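Local atomic coordinates of haloacid dehalogenase-like hydrolase (Klebsiella pneumoniae subsp. pneumoniae, PDB entry 3PGV), a protein that probably acts as a metal-dependent phosphatase of the Cof branch of the HAD-like hydrolases, and here holds a calcium ion in a cluster of aspartates. Residues I229-G234 against K246-A251; S26-T31 against F57-G62; M250-Q255 against I267-D272; V208-A213 against M235-M240; P41-T46 against A274-L279. All blocks are in the same frame, centred on the assembly; numbering follows the deposited sequence.

The five contacts lie in the sheet-bearing core of a Rossmann-like HAD domain. Interactions 1 and 2, with centres about 10 Å apart, share one sheet: strands 228-232 and 23-27 are neighbours in it, and their ends bring D27, D29 and D233 to the same calcium ion. Interaction 4, about 11 Å from each of them centre to centre, adds K210 and D237 beside the metal. Interaction 3 continues interaction 1 through M250 and A251, into the loops beyond the sheet. Interaction 5 pairs helices 41-51 and 274-283, its centre about 22 Å from that of interaction 4. Along the chain it brackets interactions 1, 3 and 4, so elements from near both ends of the sequence complete one domain.

Interaction 1 of 5, residues I229-G234 against K246-A251; sequences IAFGDG and KGCIMA. With CA (calcium ion), chain E.
F231 and C248 each set the first bond beyond CB beside the backbone N (chi1 -59° and -66°), which brings ring and thiol together on one face of the sheet. CD2 of F231 lies 3.6 Å from CB of C248, and SG of C248 sits obliquely 4.6 Å from the ring centroid, a sulfur-aromatic contact suited to a buried, apolar place. I229 and K246 run side by side on that same face, CG1 of I229 to CG of K246 at 3.7 Å; the lysine chain then bends at chi2 and carries NZ off to a salt bridge with E265. Beneath them the parallel strands are tied by four backbone bonds, from A230 N to K246 O (2.7 Å) through to M250 N on G232 O (3.1 Å). Past the strand end, CB of D233 rests on CG of selenomethionine M250 at 3.8 Å, while D233 OD1 binds the calcium ion at 2.2 Å. The strands belong to a right-handed beta-alpha-beta crossover through helix 238-243. Strand 23-27 flanks 228-232 on its other edge, and helix 274-283 packs over I229 and K246 through Y278 and over M250 through V275.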
# COMPACT_ATOMS: atom_id res chain seq x y z
N ILE A 229 12.54 8.98 -5.35
CA ILE A 229 11.47 9.41 -6.23
C ILE A 229 10.33 8.39 -6.08
O ILE A 229 10.59 7.18 -6.09
CB ILE A 229 11.93 9.57 -7.72
CG1 ILE A 229 10.74 10.04 -8.62
CG2 ILE A 229 12.60 8.28 -8.26
CD1 ILE A 229 11.11 10.45 -10.05
N ALA A 230 9.10 8.87 -5.81
CA ALA A 230 7.97 7.98 -5.57
C ALA A 230 6.82 8.16 -6.55
O ALA A 230 6.58 9.27 -7.05
CB ALA A 230 7.48 8.13 -4.15
N PHE A 231 6.05 7.08 -6.80
CA PHE A 231 4.90 7.08 -7.70
C PHE A 231 3.70 6.42 -7.00
O PHE A 231 3.87 5.38 -6.35
CB PHE A 231 5.24 6.32 -9.00
CG PHE A 231 6.42 6.89 -9.76
CD1 PHE A 231 7.73 6.51 -9.45
CD2 PHE A 231 6.23 7.74 -10.85
CE1 PHE A 231 8.82 7.03 -10.16
CE2 PHE A 231 7.32 8.26 -11.56
CZ PHE A 231 8.61 7.89 -11.21
N GLY A 232 2.52 7.03 -7.12
CA GLY A 232 1.29 6.53 -6.50
C GLY A 232 0.01 7.10 -7.09
O GLY A 232 0.05 8.09 -7.83
N ASP A 233 -1.14 6.51 -6.73
CA ASP A 233 -2.44 6.95 -7.28
C ASP A 233 -3.57 7.02 -6.21
O ASP A 233 -4.71 7.38 -6.54
CB ASP A 233 -2.88 6.02 -8.44
CG ASP A 233 -3.32 4.65 -7.98
OD1 ASP A 233 -2.73 4.12 -7.02
OD2 ASP A 233 -4.22 4.08 -8.63
N GLY A 234 -3.26 6.61 -4.98
CA GLY A 234 -4.27 6.56 -3.92
C GLY A 234 -3.92 7.35 -2.68
O GLY A 234 -2.78 7.81 -2.51
N LYS A 246 11.13 13.46 -4.50
CA LYS A 246 10.29 13.75 -5.67
C LYS A 246 9.08 12.79 -5.68
O LYS A 246 9.25 11.57 -5.61
CB LYS A 246 11.11 13.59 -6.97
CG LYS A 246 10.29 13.65 -8.26
CD LYS A 246 9.70 15.03 -8.54
CE LYS A 246 8.89 15.02 -9.81
NZ LYS A 246 8.25 16.33 -10.06
N GLY A 247 7.88 13.36 -5.72
CA GLY A 247 6.64 12.59 -5.78
C GLY A 247 5.86 12.82 -7.06
O GLY A 247 5.64 13.96 -7.45
N CYS A 248 5.43 11.72 -7.73
CA CYS A 248 4.63 11.79 -8.96
C CYS A 248 3.27 11.17 -8.74
O CYS A 248 3.17 10.02 -8.30
CB CYS A 248 5.36 11.13 -10.12
SG CYS A 248 6.87 11.96 -10.62
N ILE A 249 2.21 11.89 -9.12
CA ILE A 249 0.83 11.40 -9.04
C ILE A 249 0.39 10.90 -10.43
O ILE A 249 0.61 11.58 -11.43
CB ILE A 249 -0.13 12.53 -8.50
CG1 ILE A 249 0.25 12.94 -7.06
CG2 ILE A 249 -1.62 12.10 -8.60
CD1 ILE A 249 -0.58 14.14 -6.50
N MSE A 250 -0.20 9.69 -10.49
CA MSE A 250 -0.69 9.10 -11.74
C MSE A 250 -1.86 9.92 -12.28
O MSE A 250 -2.66 10.43 -11.49
CB MSE A 250 -1.15 7.64 -11.51
CG MSE A 250 -0.09 6.76 -10.88
SE MSE A 250 1.53 6.72 -11.92
CE MSE A 250 0.86 5.91 -13.53
N ALA A 251 -2.01 9.98 -13.62
CA ALA A 251 -3.17 10.66 -14.22
C ALA A 251 -4.47 9.96 -13.80
O ALA A 251 -5.50 10.62 -13.59
CB ALA A 251 -3.06 10.66 -15.75
CA CA E . -2.71 2.18 -5.90
O HOH W 1 -2.34 3.11 -3.48

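Interaction 2 of 5, residues S26-T31 against F57-G62; sequences SDLDGT and FVFATG. With CA (calcium ion), chain E.
The side chain of D27 leaves the strand close to the carbonyl oxygen of A60. From D27 CB, 3.8 Å from A60 O, the chain swings CG to the side opposite its own backbone N (chi1 172°), and the carboxylate divides its work. D27 OD1 comes within 3.3 Å of A60 O; both are acceptors, and the ammonium group of K210 serves the two. Water 2 also donates to OD1, and it links onward to D29 N, to D29 OD2 and to T61 OG1 at 2.6 Å, bridging the two segments; T61 OG1 also bonds to R63 N. OD2 of D27 binds the calcium ion at 2.2 Å and takes a hydrogen bond from T31 OG1, 32° out of the carboxylate plane. The sequence D27-L28-D29-G30-T31 is the DxDGT signature of HAD hydrolases, placed at the end of the central strand of a Rossmann-like sheet. Here the turn lets the backbone O of D29 reach the metal, while the D29 carboxylate forms a salt bridge with R63; G30 takes a positive phi that glycine accepts readily. Two backbone bonds fasten the parallel strands, S26 N to V58 O and A60 N to S26 O, each 3.0 Å. L28 supplies the apolar filling: CD2 meets CD1 of F59 at 4.1 Å, the two side chains crossing at about a right angle, and CD1 lies 4.0 Å from CB of T61.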
# COMPACT_ATOMS: atom_id res chain seq x y z
N SER A 26 7.70 2.79 -5.79
CA SER A 26 6.49 2.79 -6.57
C SER A 26 5.41 1.96 -5.96
O SER A 26 5.64 0.80 -5.59
CB SER A 26 6.77 2.33 -8.00
OG SER A 26 5.63 2.50 -8.83
N ASP A 27 4.19 2.51 -5.94
CA ASP A 27 2.99 1.76 -5.65
C ASP A 27 2.79 0.74 -6.81
O ASP A 27 3.40 0.89 -7.88
CB ASP A 27 1.78 2.72 -5.55
CG ASP A 27 0.42 2.04 -5.44
OD1 ASP A 27 0.33 0.98 -4.76
OD2 ASP A 27 -0.56 2.57 -6.02
N LEU A 28 1.99 -0.30 -6.60
CA LEU A 28 1.80 -1.32 -7.63
C LEU A 28 0.50 -1.15 -8.39
O LEU A 28 0.51 -0.71 -9.55
CB LEU A 28 1.96 -2.73 -7.05
CG LEU A 28 3.38 -3.06 -6.55
CD1 LEU A 28 3.39 -4.30 -5.66
CD2 LEU A 28 4.36 -3.21 -7.71
N ASP A 29 -0.65 -1.45 -7.74
CA ASP A 29 -1.95 -1.35 -8.38
C ASP A 29 -2.27 0.08 -8.75
O ASP A 29 -2.21 0.96 -7.89
CB ASP A 29 -3.05 -1.94 -7.49
CG ASP A 29 -2.80 -3.38 -7.14
OD1 ASP A 29 -3.00 -4.24 -8.02
OD2 ASP A 29 -2.35 -3.65 -6.01
N GLY A 30 -2.59 0.31 -10.03
CA GLY A 30 -2.94 1.63 -10.54
C GLY A 30 -1.74 2.53 -10.79
O GLY A 30 -1.90 3.67 -11.23
N THR A 31 -0.51 2.03 -10.49
CA THR A 31 0.71 2.81 -10.64
C THR A 31 1.71 2.11 -11.60
O THR A 31 1.72 2.41 -12.79
CB THR A 31 1.30 3.12 -9.25
OG1 THR A 31 0.29 3.76 -8.46
CG2 THR A 31 2.53 3.98 -9.33
N PHE A 57 15.23 -0.23 -6.06
CA PHE A 57 13.78 -0.18 -6.19
C PHE A 57 13.11 -0.62 -4.94
O PHE A 57 13.54 -1.58 -4.29
CB PHE A 57 13.30 -1.02 -7.38
CG PHE A 57 13.53 -0.37 -8.72
CD1 PHE A 57 14.73 -0.55 -9.40
CD2 PHE A 57 12.56 0.44 -9.29
CE1 PHE A 57 14.95 0.06 -10.63
CE2 PHE A 57 12.78 1.05 -10.52
CZ PHE A 57 13.97 0.86 -11.19
N VAL A 58 12.05 0.10 -4.56
CA VAL A 58 11.24 -0.23 -3.40
C VAL A 58 9.78 -0.24 -3.83
O VAL A 58 9.30 0.75 -4.38
CB VAL A 58 11.49 0.75 -2.21
CG1 VAL A 58 10.64 0.38 -1.01
CG2 VAL A 58 12.97 0.79 -1.84
N PHE A 59 9.10 -1.36 -3.66
CA PHE A 59 7.70 -1.46 -4.06
C PHE A 59 6.79 -1.42 -2.84
O PHE A 59 7.09 -2.05 -1.82
CB PHE A 59 7.46 -2.70 -4.93
CG PHE A 59 8.35 -2.70 -6.16
CD1 PHE A 59 8.13 -1.79 -7.19
CD2 PHE A 59 9.47 -3.51 -6.23
CE1 PHE A 59 9.01 -1.71 -8.28
CE2 PHE A 59 10.33 -3.46 -7.33
CZ PHE A 59 10.09 -2.57 -8.35
N ALA A 60 5.77 -0.54 -2.88
CA ALA A 60 4.92 -0.28 -1.72
C ALA A 60 3.46 -0.50 -2.05
O ALA A 60 2.90 0.17 -2.90
CB ALA A 60 5.13 1.14 -1.22
N THR A 61 2.83 -1.43 -1.34
CA THR A 61 1.45 -1.77 -1.62
C THR A 61 0.62 -1.90 -0.35
O THR A 61 1.17 -2.10 0.74
CB THR A 61 1.38 -3.05 -2.48
OG1 THR A 61 0.01 -3.37 -2.76
CG2 THR A 61 2.09 -4.24 -1.82
N GLY A 62 -0.70 -1.82 -0.52
CA GLY A 62 -1.65 -2.10 0.54
C GLY A 62 -1.91 -3.59 0.65
O GLY A 62 -2.36 -4.07 1.69
CA CA E . -2.71 2.18 -5.90
O HOH W 2 -0.56 -2.07 -4.97
O HOH W 1 -2.34 3.11 -3.48

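Interaction 3 of 5, residues M250-Q255 against I267-D272; sequences MANAHQ and IGSNAD
The backbone N of A251 makes an almost straight hydrogen bond to G268 O, 3.0 Å long and 175° at the hydrogen, although the donor stands well above the plane of that carbonyl. A second bond runs the other way: N270 N gives to OD1 of N252 at 3.0 Å, again from above the plane of the acceptor group. N252 can present this oxygen because its CG is turned between its backbone N and carbonyl carbon (chi1 53°). The amide's other end, ND2, bonds to G30 O, so both ends of the group are held and its flip is fixed. N270 contributes its backbone N and, through ND2, a bond to L33 O, so asparagine suits both places. Selenomethionine M250 bends at chi2 and chi3, which curls the chain back and leaves SE 3.9 Å from CD1 of I267, the apolar contact; its methyl CE rests against the backbone of G268 and N270, 3.4 Å from G268 O. A251, small enough to lie close to the opposing backbone, sets its CB 3.2 Å from I267 O. Residues M250 to A253 form a type I turn, and S269 OG accepts from A271 N in an ST turn. The two loops follow neighbouring parallel strands 246-249 and 265-266 at the C-terminal edge of the Rossmann-like sheet, where HAD active sites lie, one shell out from the calcium ion, N252 touching its ligand D233.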
# COMPACT_ATOMS: atom_id res chain seq x y z
N MSE A 250 -0.20 9.69 -10.49
CA MSE A 250 -0.69 9.10 -11.74
C MSE A 250 -1.86 9.92 -12.28
O MSE A 250 -2.66 10.43 -11.49
CB MSE A 250 -1.15 7.64 -11.51
CG MSE A 250 -0.09 6.76 -10.88
SE MSE A 250 1.53 6.72 -11.92
CE MSE A 250 0.86 5.91 -13.53
N ALA A 251 -2.01 9.98 -13.62
CA ALA A 251 -3.17 10.66 -14.22
C ALA A 251 -4.47 9.96 -13.80
O ALA A 251 -5.50 10.62 -13.59
CB ALA A 251 -3.06 10.66 -15.75
N ASN A 252 -4.40 8.63 -13.60
CA ASN A 252 -5.55 7.83 -13.21
C ASN A 252 -5.81 7.86 -11.70
O ASN A 252 -6.67 7.15 -11.21
CB ASN A 252 -5.37 6.40 -13.68
CG ASN A 252 -4.06 5.79 -13.24
OD1 ASN A 252 -3.00 6.05 -13.81
ND2 ASN A 252 -4.10 4.95 -12.21
N ALA A 253 -5.04 8.69 -10.95
CA ALA A 253 -5.15 8.77 -9.50
C ALA A 253 -6.49 9.32 -9.05
O ALA A 253 -7.14 10.06 -9.80
CB ALA A 253 -4.05 9.62 -8.94
N HIS A 254 -6.86 9.02 -7.79
CA HIS A 254 -8.06 9.60 -7.19
C HIS A 254 -7.91 11.12 -7.07
O HIS A 254 -6.81 11.61 -6.78
CB HIS A 254 -8.33 8.97 -5.83
CG HIS A 254 -8.67 7.52 -5.93
ND1 HIS A 254 -9.97 7.10 -6.15
CD2 HIS A 254 -7.85 6.44 -5.92
CE1 HIS A 254 -9.90 5.78 -6.23
NE2 HIS A 254 -8.65 5.34 -6.08
N GLN A 255 -8.99 11.86 -7.37
CA GLN A 255 -9.00 13.32 -7.37
C GLN A 255 -8.67 13.89 -5.98
O GLN A 255 -8.02 14.93 -5.88
CB GLN A 255 -10.37 13.85 -7.86
CG GLN A 255 -10.42 15.37 -8.06
CD GLN A 255 -9.52 15.82 -9.18
OE1 GLN A 255 -9.57 15.31 -10.31
NE2 GLN A 255 -8.70 16.82 -8.90
N ILE A 267 1.71 12.77 -13.61
CA ILE A 267 2.22 12.15 -14.83
C ILE A 267 1.09 11.41 -15.55
O ILE A 267 -0.08 11.55 -15.17
CB ILE A 267 3.47 11.25 -14.56
CG1 ILE A 267 3.11 10.00 -13.71
CG2 ILE A 267 4.59 12.07 -13.92
CD1 ILE A 267 4.18 8.88 -13.75
N GLY A 268 1.44 10.66 -16.60
CA GLY A 268 0.46 9.93 -17.41
C GLY A 268 -0.25 8.80 -16.68
O GLY A 268 -0.04 8.59 -15.48
N SER A 269 -1.09 8.07 -17.40
CA SER A 269 -1.86 6.96 -16.85
C SER A 269 -1.02 5.68 -16.84
O SER A 269 -0.16 5.50 -17.72
CB SER A 269 -3.12 6.74 -17.69
OG SER A 269 -3.92 5.67 -17.21
N ASN A 270 -1.34 4.73 -15.94
CA ASN A 270 -0.68 3.42 -15.95
C ASN A 270 -1.07 2.65 -17.25
O ASN A 270 -0.35 1.74 -17.67
CB ASN A 270 -1.04 2.59 -14.69
CG ASN A 270 -2.49 2.23 -14.58
OD1 ASN A 270 -3.39 3.00 -14.95
ND2 ASN A 270 -2.76 1.05 -14.01
N ALA A 271 -2.16 3.10 -17.94
CA ALA A 271 -2.58 2.56 -19.23
C ALA A 271 -1.52 2.81 -20.31
O ALA A 271 -1.45 2.06 -21.30
CB ALA A 271 -3.92 3.17 -19.65
N ASP A 272 -0.71 3.88 -20.12
CA ASP A 272 0.37 4.21 -21.05
C ASP A 272 1.71 3.62 -20.60
O ASP A 272 2.72 3.86 -21.26
CB ASP A 272 0.51 5.75 -21.18
CG ASP A 272 -0.53 6.40 -22.07
OD1 ASP A 272 -0.96 5.76 -23.06
OD2 ASP A 272 -0.81 7.60 -21.87

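Interaction 4 of 5, residues V208-A213 against M235-M240; sequences VSKGHA and MNDAEM. With EPE (4-(2-hydroxyethyl)-1-piperazine ethanesulfonic acid), chain F.
Charge comes first: NZ of K210 forms a salt bridge with D237 OD1 at 2.7 Å, meeting the carboxylate on its syn side and 23° out of its plane. The lysine chain is extended beyond CG, a reach that delivers NZ to D27 and to A60 O as well, so one ammonium group is shared by two carboxylates and a backbone carbonyl. D237 turns OD2 back to the backbone N atoms of D233 and G234, and so helps shape the turn that carries a calcium ligand. Hydrogen bonds to bound HEPES, probably from the crystallisation liquor, form a second group. Sulfonate O2S accepts from K210 NZ at 3.2 Å, and O3S accepts from N236 ND2 at 3.0 Å, an amide that also bonds to N85. G232 to D237 match the GDxxxD signature of HAD hydrolases, K210 probably corresponds to the lysine of a further HAD motif, and a sulfonate held here beside the metal is consistent with a phosphate-binding pocket. As a water-mediated link, water 3 accepts from K210 N and donates to N236 O at 2.8 Å. In the packing, G211, lacking a side chain, lets the helices come very near, its CA 3.4 Å from CA of selenomethionine M240, whose SE lies 4.0 Å from CB of K210. S209, at the N-cap of helix 210-220, rests OG 3.5 Å from CB of E239 and shares a hydrogen bond with H212 ND1.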
# COMPACT_ATOMS: atom_id res chain seq x y z
N VAL A 208 2.46 4.51 10.84
CA VAL A 208 2.62 3.50 9.80
C VAL A 208 1.98 3.99 8.50
O VAL A 208 0.81 4.36 8.50
CB VAL A 208 2.03 2.14 10.24
CG1 VAL A 208 1.99 1.14 9.08
CG2 VAL A 208 2.79 1.56 11.43
N SER A 209 2.77 4.07 7.43
CA SER A 209 2.30 4.43 6.08
C SER A 209 3.36 3.99 5.09
O SER A 209 4.47 3.62 5.51
CB SER A 209 2.07 5.94 5.96
OG SER A 209 3.29 6.65 5.84
N LYS A 210 3.05 4.04 3.78
CA LYS A 210 4.04 3.70 2.76
C LYS A 210 5.25 4.65 2.84
O LYS A 210 6.39 4.22 2.63
CB LYS A 210 3.43 3.73 1.36
CG LYS A 210 2.34 2.70 1.14
CD LYS A 210 1.89 2.73 -0.30
CE LYS A 210 0.72 1.84 -0.58
NZ LYS A 210 0.37 1.85 -2.01
N GLY A 211 4.98 5.92 3.19
CA GLY A 211 6.00 6.96 3.33
C GLY A 211 6.94 6.73 4.48
O GLY A 211 8.15 6.89 4.33
N HIS A 212 6.40 6.37 5.66
CA HIS A 212 7.23 6.09 6.83
C HIS A 212 8.03 4.82 6.63
O HIS A 212 9.19 4.75 7.05
CB HIS A 212 6.37 6.00 8.11
CG HIS A 212 5.70 7.29 8.47
ND1 HIS A 212 4.47 7.64 7.93
CD2 HIS A 212 6.13 8.29 9.28
CE1 HIS A 212 4.19 8.83 8.44
NE2 HIS A 212 5.15 9.26 9.26
N ALA A 213 7.44 3.81 5.94
CA ALA A 213 8.15 2.58 5.62
C ALA A 213 9.25 2.83 4.58
O ALA A 213 10.36 2.29 4.71
CB ALA A 213 7.19 1.53 5.13
N MSE A 235 -4.90 7.51 -1.77
CA MSE A 235 -4.71 8.22 -0.51
C MSE A 235 -3.67 7.53 0.36
O MSE A 235 -2.94 8.21 1.09
CB MSE A 235 -6.05 8.37 0.24
CG MSE A 235 -6.99 9.39 -0.40
SE MSE A 235 -6.19 11.17 -0.49
CE MSE A 235 -6.00 11.52 1.47
N ASN A 236 -3.53 6.18 0.24
CA ASN A 236 -2.51 5.43 0.98
C ASN A 236 -1.08 5.65 0.41
O ASN A 236 -0.10 5.15 0.97
CB ASN A 236 -2.86 3.94 1.05
CG ASN A 236 -3.12 3.29 -0.31
OD1 ASN A 236 -3.58 3.92 -1.26
ND2 ASN A 236 -2.91 2.00 -0.38
N ASP A 237 -0.96 6.53 -0.64
CA ASP A 237 0.34 6.93 -1.21
C ASP A 237 0.69 8.39 -0.84
O ASP A 237 1.79 8.84 -1.13
CB ASP A 237 0.33 6.77 -2.74
CG ASP A 237 0.07 5.36 -3.21
OD1 ASP A 237 0.73 4.44 -2.70
OD2 ASP A 237 -0.77 5.18 -4.12
N ALA A 238 -0.28 9.14 -0.26
CA ALA A 238 -0.14 10.57 0.03
C ALA A 238 1.13 10.90 0.85
O ALA A 238 1.91 11.77 0.43
CB ALA A 238 -1.39 11.09 0.74
N GLU A 239 1.37 10.17 1.97
CA GLU A 239 2.58 10.41 2.80
C GLU A 239 3.85 10.09 2.01
O GLU A 239 4.78 10.88 2.00
CB GLU A 239 2.54 9.59 4.12
CG GLU A 239 1.32 9.85 5.00
CD GLU A 239 0.07 9.07 4.64
OE1 GLU A 239 0.12 8.26 3.69
OE2 GLU A 239 -0.96 9.25 5.33
N MSE A 240 3.85 8.96 1.29
CA MSE A 240 5.00 8.54 0.47
C MSE A 240 5.35 9.58 -0.58
O MSE A 240 6.53 9.92 -0.74
CB MSE A 240 4.74 7.17 -0.20
CG MSE A 240 5.94 6.65 -0.98
SE MSE A 240 5.66 4.91 -1.74
CE MSE A 240 4.25 5.29 -2.96
N1 EPE F . -5.83 -3.37 -4.01
C2 EPE F . -7.28 -3.07 -4.23
C3 EPE F . -8.11 -4.35 -4.50
N4 EPE F . -7.62 -4.97 -5.76
C5 EPE F . -6.22 -5.43 -5.50
C6 EPE F . -5.31 -4.21 -5.14
C7 EPE F . -8.46 -6.18 -6.02
C9 EPE F . -5.15 -2.06 -4.12
C10 EPE F . -3.95 -1.96 -3.19
S EPE F . -3.16 -0.32 -3.40
O1S EPE F . -3.22 0.09 -4.75
O2S EPE F . -1.97 -0.20 -2.65
O3S EPE F . -4.09 0.62 -2.71
O HOH W 3 0.11 4.21 3.55
O HOH W 1 -2.34 3.11 -3.48

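Interaction 5 of 5, residues P41-T46 against A274-L279; sequences PYAKET and AVPRYL
P276 sits against Y42, A43 and T46 where helices 41-51 and 274-283 pack side by side over one face of the Rossmann-like sheet; the axes of segments 41-46 and 274-279 approach to 9.2 Å and are inclined at 38°. This is the tight part. A compact, rigid proline fits well between the three residues: its CB lies 3.7 Å from CE1 of Y42, near the plane at the edge of that ring, and 3.4 Å from OG1 of T46, while its CG meets CB of A43 at 3.9 Å. A43 is small enough to let the helices close up at this point. Deeper toward the sheet, the methyl CG2 of T46 touches CB of L279 at 4.1 Å. Toward solvent the character changes. R277 is exposed; its stem still touches Y42, but its guanidinium lies nearly flat over one face of the Y42 ring, centres 4.4 Å apart and planes at 17°, a cation-pi stack displaced toward the rim. Y42 reaches this position because its CG lies opposite its backbone N (chi1 -180°), which sends the ring across to the other helix. R277 runs extended from CG to NE, and CG passes 3.5 Å from OH of Y42 before NE bonds to D272 O. On the buried flank, T46 OG1 donates to Y42 O at 2.7 Å, from the face of that carbonyl opposite to the one used by T46 N.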
# COMPACT_ATOMS: atom_id res chain seq x y z
N PRO A 41 6.28 -6.43 -20.07
CA PRO A 41 7.69 -6.67 -20.40
C PRO A 41 8.51 -5.37 -20.49
O PRO A 41 9.70 -5.35 -20.12
CB PRO A 41 7.62 -7.38 -21.76
CG PRO A 41 6.26 -8.00 -21.78
CD PRO A 41 5.38 -7.01 -21.09
N TYR A 42 7.86 -4.25 -20.92
CA TYR A 42 8.49 -2.93 -20.99
C TYR A 42 8.89 -2.46 -19.60
O TYR A 42 9.98 -1.92 -19.42
CB TYR A 42 7.55 -1.90 -21.66
CG TYR A 42 8.15 -0.51 -21.77
CD1 TYR A 42 8.02 0.41 -20.74
CD2 TYR A 42 8.87 -0.13 -22.90
CE1 TYR A 42 8.60 1.67 -20.81
CE2 TYR A 42 9.44 1.14 -22.99
CZ TYR A 42 9.30 2.04 -21.95
OH TYR A 42 9.85 3.29 -22.06
N ALA A 43 7.99 -2.66 -18.62
CA ALA A 43 8.26 -2.26 -17.25
C ALA A 43 9.34 -3.15 -16.64
O ALA A 43 10.29 -2.63 -16.07
CB ALA A 43 6.98 -2.31 -16.42
N LYS A 44 9.26 -4.50 -16.87
CA LYS A 44 10.31 -5.44 -16.39
C LYS A 44 11.67 -5.05 -16.92
O LYS A 44 12.63 -5.05 -16.17
CB LYS A 44 9.99 -6.89 -16.81
CG LYS A 44 8.82 -7.51 -16.09
CD LYS A 44 8.38 -8.80 -16.75
CE LYS A 44 7.10 -9.34 -16.18
NZ LYS A 44 6.46 -10.32 -17.09
N GLU A 45 11.75 -4.68 -18.21
CA GLU A 45 13.00 -4.28 -18.84
C GLU A 45 13.53 -2.97 -18.26
O GLU A 45 14.74 -2.84 -18.07
CB GLU A 45 12.83 -4.19 -20.38
CG GLU A 45 14.13 -3.93 -21.15
CD GLU A 45 15.24 -4.96 -21.00
OE1 GLU A 45 14.97 -6.05 -20.44
OE2 GLU A 45 16.37 -4.69 -21.47
N THR A 46 12.62 -2.04 -17.89
CA THR A 46 13.01 -0.77 -17.26
C THR A 46 13.67 -1.01 -15.90
O THR A 46 14.69 -0.39 -15.60
CB THR A 46 11.80 0.17 -17.15
OG1 THR A 46 11.18 0.28 -18.44
CG2 THR A 46 12.17 1.56 -16.62
N ALA A 274 3.11 4.73 -17.92
CA ALA A 274 3.69 6.05 -17.64
C ALA A 274 4.88 6.02 -16.69
O ALA A 274 5.83 6.78 -16.89
CB ALA A 274 2.63 6.99 -17.11
N VAL A 275 4.85 5.16 -15.66
CA VAL A 275 5.96 5.08 -14.68
C VAL A 275 7.29 4.65 -15.35
O VAL A 275 8.24 5.44 -15.34
CB VAL A 275 5.62 4.24 -13.42
CG1 VAL A 275 6.83 4.13 -12.48
CG2 VAL A 275 4.42 4.83 -12.67
N PRO A 276 7.36 3.45 -16.01
CA PRO A 276 8.64 3.04 -16.62
C PRO A 276 9.12 3.98 -17.73
O PRO A 276 10.32 4.18 -17.89
CB PRO A 276 8.36 1.62 -17.13
CG PRO A 276 6.90 1.52 -17.20
CD PRO A 276 6.36 2.38 -16.12
N ARG A 277 8.17 4.60 -18.48
CA ARG A 277 8.50 5.56 -19.54
C ARG A 277 9.10 6.82 -18.95
O ARG A 277 10.07 7.36 -19.48
CB ARG A 277 7.27 5.89 -20.40
CG ARG A 277 6.81 4.71 -21.22
CD ARG A 277 5.62 5.01 -22.12
NE ARG A 277 5.07 3.77 -22.68
CZ ARG A 277 5.56 3.16 -23.76
NH1 ARG A 277 6.57 3.70 -24.44
NH2 ARG A 277 5.04 2.01 -24.17
N TYR A 278 8.55 7.27 -17.81
CA TYR A 278 9.05 8.44 -17.08
C TYR A 278 10.47 8.16 -16.58
O TYR A 278 11.34 9.01 -16.70
CB TYR A 278 8.12 8.77 -15.89
CG TYR A 278 8.46 10.06 -15.18
CD1 TYR A 278 9.42 10.09 -14.17
CD2 TYR A 278 7.77 11.23 -15.46
CE1 TYR A 278 9.71 11.27 -13.48
CE2 TYR A 278 8.04 12.41 -14.77
CZ TYR A 278 9.00 12.43 -13.78
OH TYR A 278 9.27 13.59 -13.09
N LEU A 279 10.69 6.94 -16.03
CA LEU A 279 11.98 6.51 -15.51
C LEU A 279 13.04 6.43 -16.61
O LEU A 279 14.16 6.90 -16.40
CB LEU A 279 11.84 5.16 -14.78
CG LEU A 279 11.05 5.19 -13.46
CD1 LEU A 279 10.80 3.79 -12.94
CD2 LEU A 279 11.76 6.03 -12.40